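Local coordinates for protein pngf-ii (PDB 4R4X) that is a bacterial peptide:N-glycosidase that probably removes N-linked glycans from glycoproteins by hydrolysing the bond between sugar and asparagine, at residues F378-F383 against V408-T413; K417-R422 against I499-L504. One frame throughout, in Å; residues are numbered along the deposited sequence. Where two conformers were deposited one is given.

Contact 1: residues F378-F383 against V408-T413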
loop_
_atom_site.group_PDB
_atom_site.type_symbol
_atom_site.label_atom_id
_atom_site.label_comp_id
_atom_site.label_asym_id
_atom_site.label_seq_id
_atom_site.Cartn_x
_atom_site.Cartn_y
_atom_site.Cartn_z
ATOM N N PHE A 378 -4.816 10.630 17.931
ATOM C CA PHE A 378 -5.665 9.895 18.843
ATOM C C PHE A 378 -6.551 8.949 18.049
ATOM O O PHE A 378 -7.114 9.342 17.024
ATOM C CB PHE A 378 -6.532 10.873 19.637
ATOM C CG PHE A 378 -7.500 10.220 20.595
ATOM C CD1 PHE A 378 -8.771 9.868 20.184
ATOM C CD2 PHE A 378 -7.142 9.995 21.927
ATOM C CE1 PHE A 378 -9.673 9.288 21.068
ATOM C CE2 PHE A 378 -8.031 9.400 22.803
ATOM C CZ PHE A 378 -9.307 9.064 22.378
ATOM N N VAL A 379 -6.635 7.706 18.522
ATOM C CA VAL A 379 -7.475 6.641 17.961
ATOM C C VAL A 379 -8.098 5.853 19.109
ATOM O O VAL A 379 -7.384 5.400 19.993
ATOM C CB VAL A 379 -6.632 5.665 17.105
ATOM C CG1 VAL A 379 -7.464 4.497 16.628
ATOM C CG2 VAL A 379 -6.021 6.391 15.915
ATOM N N LEU A 380 -9.430 5.731 19.113
ATOM C CA LEU A 380 -10.169 4.935 20.098
ATOM C C LEU A 380 -11.245 4.112 19.402
ATOM O O LEU A 380 -12.202 4.683 18.863
ATOM C CB LEU A 380 -10.872 5.833 21.110
ATOM C CG LEU A 380 -11.598 5.105 22.249
ATOM C CD1 LEU A 380 -10.617 4.357 23.116
ATOM C CD2 LEU A 380 -12.403 6.071 23.103
ATOM N N PRO A 381 -11.105 2.771 19.412
ATOM C CA PRO A 381 -12.139 1.897 18.854
ATOM C C PRO A 381 -13.358 1.879 19.775
ATOM O O PRO A 381 -13.210 1.552 20.945
ATOM C CB PRO A 381 -11.482 0.518 18.843
ATOM C CG PRO A 381 -10.432 0.573 19.905
ATOM C CD PRO A 381 -9.956 2.016 19.949
ATOM N N VAL A 382 -14.530 2.245 19.263
ATOM C CA VAL A 382 -15.721 2.401 20.101
ATOM C C VAL A 382 -16.734 1.282 19.902
ATOM O O VAL A 382 -17.350 0.842 20.856
ATOM C CB VAL A 382 -16.367 3.794 19.947
ATOM C CG1 VAL A 382 -15.469 4.857 20.563
ATOM C CG2 VAL A 382 -16.628 4.144 18.506
ATOM N N PHE A 383 -16.874 0.784 18.671
ATOM C CA PHE A 383 -17.719 -0.372 18.437
ATOM C C PHE A 383 -17.274 -1.136 17.208
ATOM O O PHE A 383 -16.586 -0.605 16.328
ATOM C CB PHE A 383 -19.203 -0.000 18.309
ATOM C CG PHE A 383 -19.509 0.975 17.210
ATOM C CD1 PHE A 383 -19.825 0.540 15.946
ATOM C CD2 PHE A 383 -19.568 2.337 17.478
ATOM C CE1 PHE A 383 -20.106 1.443 14.935
ATOM C CE2 PHE A 383 -19.874 3.253 16.482
ATOM C CZ PHE A 383 -20.134 2.800 15.207
ATOM N N VAL A 408 -22.810 3.317 22.748
ATOM C CA VAL A 408 -21.557 3.194 23.485
ATOM C C VAL A 408 -21.269 4.499 24.247
ATOM O O VAL A 408 -21.448 5.584 23.690
ATOM C CB VAL A 408 -20.397 2.910 22.501
ATOM C CG1 VAL A 408 -19.133 2.486 23.228
ATOM C CG2 VAL A 408 -20.805 1.848 21.490
ATOM N N ASP A 409 -20.799 4.376 25.483
ATOM C CA ASP A 409 -20.385 5.483 26.336
ATOM C C ASP A 409 -18.861 5.338 26.453
ATOM O O ASP A 409 -18.370 4.224 26.573
ATOM C CB ASP A 409 -21.064 5.326 27.726
ATOM C CG ASP A 409 -20.814 6.498 28.671
ATOM O OD1 ASP A 409 -20.679 7.645 28.199
ATOM O OD2 ASP A 409 -20.797 6.285 29.919
ATOM N N PHE A 410 -18.132 6.455 26.429
ATOM C CA PHE A 410 -16.676 6.470 26.611
ATOM C C PHE A 410 -16.248 7.787 27.271
ATOM O O PHE A 410 -16.997 8.777 27.280
ATOM C CB PHE A 410 -15.949 6.302 25.270
ATOM C CG PHE A 410 -16.360 7.301 24.234
ATOM C CD1 PHE A 410 -17.457 7.058 23.420
ATOM C CD2 PHE A 410 -15.673 8.498 24.084
ATOM C CE1 PHE A 410 -17.852 7.971 22.477
ATOM C CE2 PHE A 410 -16.076 9.420 23.148
ATOM C CZ PHE A 410 -17.168 9.153 22.344
ATOM N N ILE A 411 -15.037 7.801 27.794
ATOM C CA ILE A 411 -14.529 8.963 28.526
ATOM C C ILE A 411 -13.300 9.514 27.856
ATOM O O ILE A 411 -12.342 8.783 27.603
ATOM C CB ILE A 411 -14.177 8.577 29.977
ATOM C CG1 ILE A 411 -15.421 8.059 30.695
ATOM C CG2 ILE A 411 -13.613 9.779 30.725
ATOM C CD1 ILE A 411 -15.121 7.257 31.953
ATOM N N LEU A 412 -13.322 10.802 27.532
ATOM C CA LEU A 412 -12.133 11.466 27.000
ATOM C C LEU A 412 -11.434 12.188 28.139
ATOM O O LEU A 412 -12.094 12.891 28.910
ATOM C CB LEU A 412 -12.511 12.491 25.934
ATOM C CG LEU A 412 -13.179 11.924 24.690
ATOM C CD1 LEU A 412 -13.580 13.086 23.818
ATOM C CD2 LEU A 412 -12.252 10.951 23.963
ATOM N N THR A 413 -10.108 12.037 28.235
ATOM C CA THR A 413 -9.362 12.723 29.293
ATOM C C THR A 413 -8.840 14.088 28.855
ATOM O O THR A 413 -8.395 14.883 29.658
ATOM C CB THR A 413 -8.217 11.849 29.834
ATOM O OG1 THR A 413 -7.304 11.532 28.789
ATOM C CG2 THR A 413 -8.767 10.575 30.433
#
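In the hydrophobic interior of a beta sandwich, Val382 from one sheet meets Phe410 from the other. The short strand 378-383 and strand 408-412 run nearly antiparallel, at 158°, yet their axes stay 7.8 Å apart. No hydrogen bond joins them, and side chains fill the space between. Val382 CG1 lies over one face of the Phe410 ring, with CD1 as its nearest ring atom at 4.1 Å. On the other ortho carbon, CD2, the branched end of Leu380 comes in obliquely, and its methyl CD2 is 4.2 Å from Phe410 CB. The aromatic side chain therefore meets an aliphatic group at each of its two ortho carbons. Its first torsion, 54°, sets CG between its own backbone N and carbonyl carbon, which stands the ring up between Leu380 and Val382. Two residues further along strand 408-412, Leu412 sends CD2 to within 3.8 Å of Phe378 CZ, so that an aromatic tip rests obliquely on a leucine methyl. At the opposite end, Val408 faces Val382 and Phe383; it was modelled in two conformers, so its 4.0 Å approach from CG2 to Phe383 CB holds for one of them.

Leu380 and Phe378 alternate with Val379 and Pro381, which point to the other face of the sheet, where Pro381 packs on Pro255 and Leu294. Val382 and Phe383 break this alternation. Both pair with Gly532 in a classic beta bulge, which lets two consecutive hydrophobic residues point toward the second sheet. Valine, leucine and phenylalanine suit such positions because they bring no polar side-chain group into the interior. Two antiparallel sheets packed face to face through a leucine, valine and phenylalanine core are typical of the jelly-roll domains of the peptide-N-glycosidase F family.

Contact 2: residues K417-R422 against I499-L504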
loop_
_atom_site.group_PDB
_atom_site.type_symbol
_atom_site.label_atom_id
_atom_site.label_comp_id
_atom_site.label_asym_id
_atom_site.label_seq_id
_atom_site.Cartn_x
_atom_site.Cartn_y
_atom_site.Cartn_z
ATOM N N LYS A 417 -9.766 18.007 19.191
ATOM C CA LYS A 417 -10.050 18.862 18.053
ATOM C C LYS A 417 -10.303 18.013 16.796
ATOM O O LYS A 417 -9.667 16.981 16.598
ATOM C CB LYS A 417 -8.882 19.829 17.810
ATOM C CG LYS A 417 -8.971 20.606 16.511
ATOM C CD LYS A 417 -7.880 21.639 16.376
ATOM C CE LYS A 417 -8.000 22.417 15.077
ATOM N NZ LYS A 417 -6.822 23.301 14.900
ATOM N N ASN A 418 -11.207 18.476 15.946
ATOM C CA ASN A 418 -11.543 17.801 14.682
ATOM C C ASN A 418 -11.846 16.321 14.868
ATOM O O ASN A 418 -11.340 15.479 14.144
ATOM C CB ASN A 418 -10.452 18.038 13.637
ATOM C CG ASN A 418 -10.386 19.480 13.180
ATOM O OD1 ASN A 418 -11.380 20.212 13.232
ATOM N ND2 ASN A 418 -9.216 19.907 12.745
ATOM N N ALA A 419 -12.704 16.004 15.833
ATOM C CA ALA A 419 -13.086 14.631 16.067
ATOM C C ALA A 419 -13.827 14.071 14.850
ATOM O O ALA A 419 -14.616 14.757 14.222
ATOM C CB ALA A 419 -13.983 14.514 17.288
ATOM N N GLN A 420 -13.601 12.801 14.571
ATOM C CA GLN A 420 -14.272 12.128 13.470
ATOM C C GLN A 420 -14.616 10.719 13.896
ATOM O O GLN A 420 -13.901 10.126 14.718
ATOM C CB GLN A 420 -13.361 12.032 12.251
ATOM C CG GLN A 420 -12.927 13.352 11.649
ATOM C CD GLN A 420 -11.834 13.132 10.631
ATOM O OE1 GLN A 420 -11.611 12.018 10.180
ATOM N NE2 GLN A 420 -11.144 14.196 10.274
ATOM N N LEU A 421 -15.690 10.175 13.322
ATOM C CA LEU A 421 -15.962 8.765 13.444
ATOM C C LEU A 421 -15.620 8.113 12.120
ATOM O O LEU A 421 -16.233 8.426 11.098
ATOM C CB LEU A 421 -17.425 8.494 13.796
ATOM C CG LEU A 421 -17.758 7.019 14.058
ATOM C CD1 LEU A 421 -17.063 6.508 15.306
ATOM C CD2 LEU A 421 -19.260 6.796 14.191
ATOM N N ARG A 422 -14.614 7.244 12.148
ATOM C CA ARG A 422 -14.275 6.390 11.009
ATOM C C ARG A 422 -15.257 5.251 11.050
ATOM O O ARG A 422 -15.235 4.445 11.982
ATOM C CB ARG A 422 -12.845 5.870 11.131
ATOM C CG ARG A 422 -12.378 4.927 10.017
ATOM C CD ARG A 422 -10.987 4.422 10.362
ATOM N NE ARG A 422 -10.399 3.501 9.386
ATOM C CZ ARG A 422 -10.467 2.171 9.435
ATOM N NH1 ARG A 422 -9.845 1.462 8.511
ATOM N NH2 ARG A 422 -11.145 1.544 10.383
ATOM N N ILE A 499 -16.796 10.694 9.408
ATOM C CA ILE A 499 -17.931 11.536 9.795
ATOM C C ILE A 499 -17.432 12.593 10.771
ATOM O O ILE A 499 -16.954 12.273 11.868
ATOM C CB ILE A 499 -19.035 10.698 10.454
ATOM C CG1 ILE A 499 -19.579 9.701 9.427
ATOM C CG2 ILE A 499 -20.134 11.581 11.043
ATOM C CD1 ILE A 499 -20.516 8.676 9.998
ATOM N N ASN A 500 -17.544 13.841 10.368
ATOM C CA ASN A 500 -17.102 14.949 11.219
ATOM C C ASN A 500 -18.000 15.084 12.446
ATOM O O ASN A 500 -19.218 15.139 12.316
ATOM C CB ASN A 500 -17.066 16.245 10.414
ATOM C CG ASN A 500 -15.853 16.335 9.495
ATOM O OD1 ASN A 500 -14.858 15.654 9.695
ATOM N ND2 ASN A 500 -15.936 17.188 8.480
ATOM N N LEU A 501 -17.402 15.098 13.628
ATOM C CA LEU A 501 -18.164 15.238 14.880
ATOM C C LEU A 501 -17.971 16.603 15.550
ATOM O O LEU A 501 -18.594 16.869 16.595
ATOM C CB LEU A 501 -17.759 14.138 15.851
ATOM C CG LEU A 501 -17.968 12.707 15.388
ATOM C CD1 LEU A 501 -17.406 11.791 16.458
ATOM C CD2 LEU A 501 -19.446 12.427 15.130
ATOM N N GLY A 502 -17.145 17.463 14.942
ATOM C CA GLY A 502 -16.757 18.741 15.528
ATOM C C GLY A 502 -15.694 18.509 16.595
ATOM O O GLY A 502 -15.101 17.431 16.666
ATOM N N ASN A 503 -15.484 19.498 17.458
ATOM C CA ASN A 503 -14.554 19.351 18.574
ATOM C C ASN A 503 -15.276 18.766 19.792
ATOM O O ASN A 503 -16.463 19.078 20.050
ATOM C CB ASN A 503 -13.943 20.723 18.931
ATOM C CG ASN A 503 -13.290 21.414 17.737
ATOM O OD1 ASN A 503 -12.685 20.779 16.854
ATOM N ND2 ASN A 503 -13.420 22.721 17.700
ATOM N N LEU A 504 -14.593 17.907 20.542
ATOM C CA LEU A 504 -15.185 17.279 21.694
ATOM C C LEU A 504 -14.474 17.710 22.960
ATOM O O LEU A 504 -13.250 17.763 22.989
ATOM C CB LEU A 504 -15.134 15.760 21.590
ATOM C CG LEU A 504 -15.844 15.154 20.367
ATOM C CD1 LEU A 504 -15.621 13.667 20.390
ATOM C CD2 LEU A 504 -17.322 15.498 20.368
HETATM O O HOH W 1 -14.138 20.138 14.264
HETATM O O HOH W 2 -14.671 17.140 13.036
HETATM O O HOH W 3 -12.599 16.690 10.924
#
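Ala419 lays its methyl group against the end of Leu504, with CB 3.6 Å from Leu504 CD1. The same methyl lies 4.1 Å from Leu501 CB, and a side chain this small lets the two strands and both leucines come close. Leu501 has CG anti to its carbonyl carbon (chi1 -59°), which carries CD1 along the neighbouring strand to 4.2 Å from Leu421 CB. Leu421 in turn packs beside Ile499, its partner in an antiparallel hydrogen-bonded pair: Leu421 N donates to Ile499 O at 2.8 Å, and Ile499 N returns a bond to Leu421 O at 2.9 Å. Leu501 N continues the pattern, reaching Ala419 O at 2.9 Å; this oxygen also accepts a hydrogen bond from a water that takes the N-H of Gly502.

The other face is polar. Gln420 and Asn500, a non-hydrogen-bonded pair, run side by side in the same direction with their amide planes 57° apart. They do not bond directly; a second water accepts from Gln420 NE2 and donates to Asn500 OD1. Where the chain turns a corner at 417 and 418, Asn503 OD1 takes the backbone N-H of Asn418 at 2.9 Å, almost straight at 171° and in the carbonyl plane. A third water donates to this oxygen and to Asn418 OD1, so the two asparagines are linked twice. Asparagine suits the corner, since it readily adopts the left-handed backbone conformation of Asn418, and glycine suits the positive phi of Gly502.

Within its sheet, strand 416-428 lies between strands 493-504 and 527-537, with Gln420 bonded through its backbone to Leu535. Strand 442-446 of the facing sheet covers the apolar side, placing Ile444 on Leu421 and Ile499, and Leu446 on Leu504.

Overall arrangement
Of the four segments, 378-383 comes first along the chain from the N terminus, at the outer edge of the nine-stranded sheet. A mostly loop-like excursion of 24 residues leads to 408-413, at the edge of the four-stranded sheet, and contact 1 closes it across the sandwich. The chain then turns almost at once into 417-422, back in the larger sheet. A longer excursion of 76 residues, with the hairpin of strands 442-446 and 449-454 and the Cys461-Cys489 disulfide, ends where contact 2 pairs 417-422 with 499-504. The loops lie in series and neither nest nor cross. The centres of the two contacts are about 12 Å apart, and Leu421 packing on Val382 and Phe383, with Leu412 on Leu504, merges both into one core.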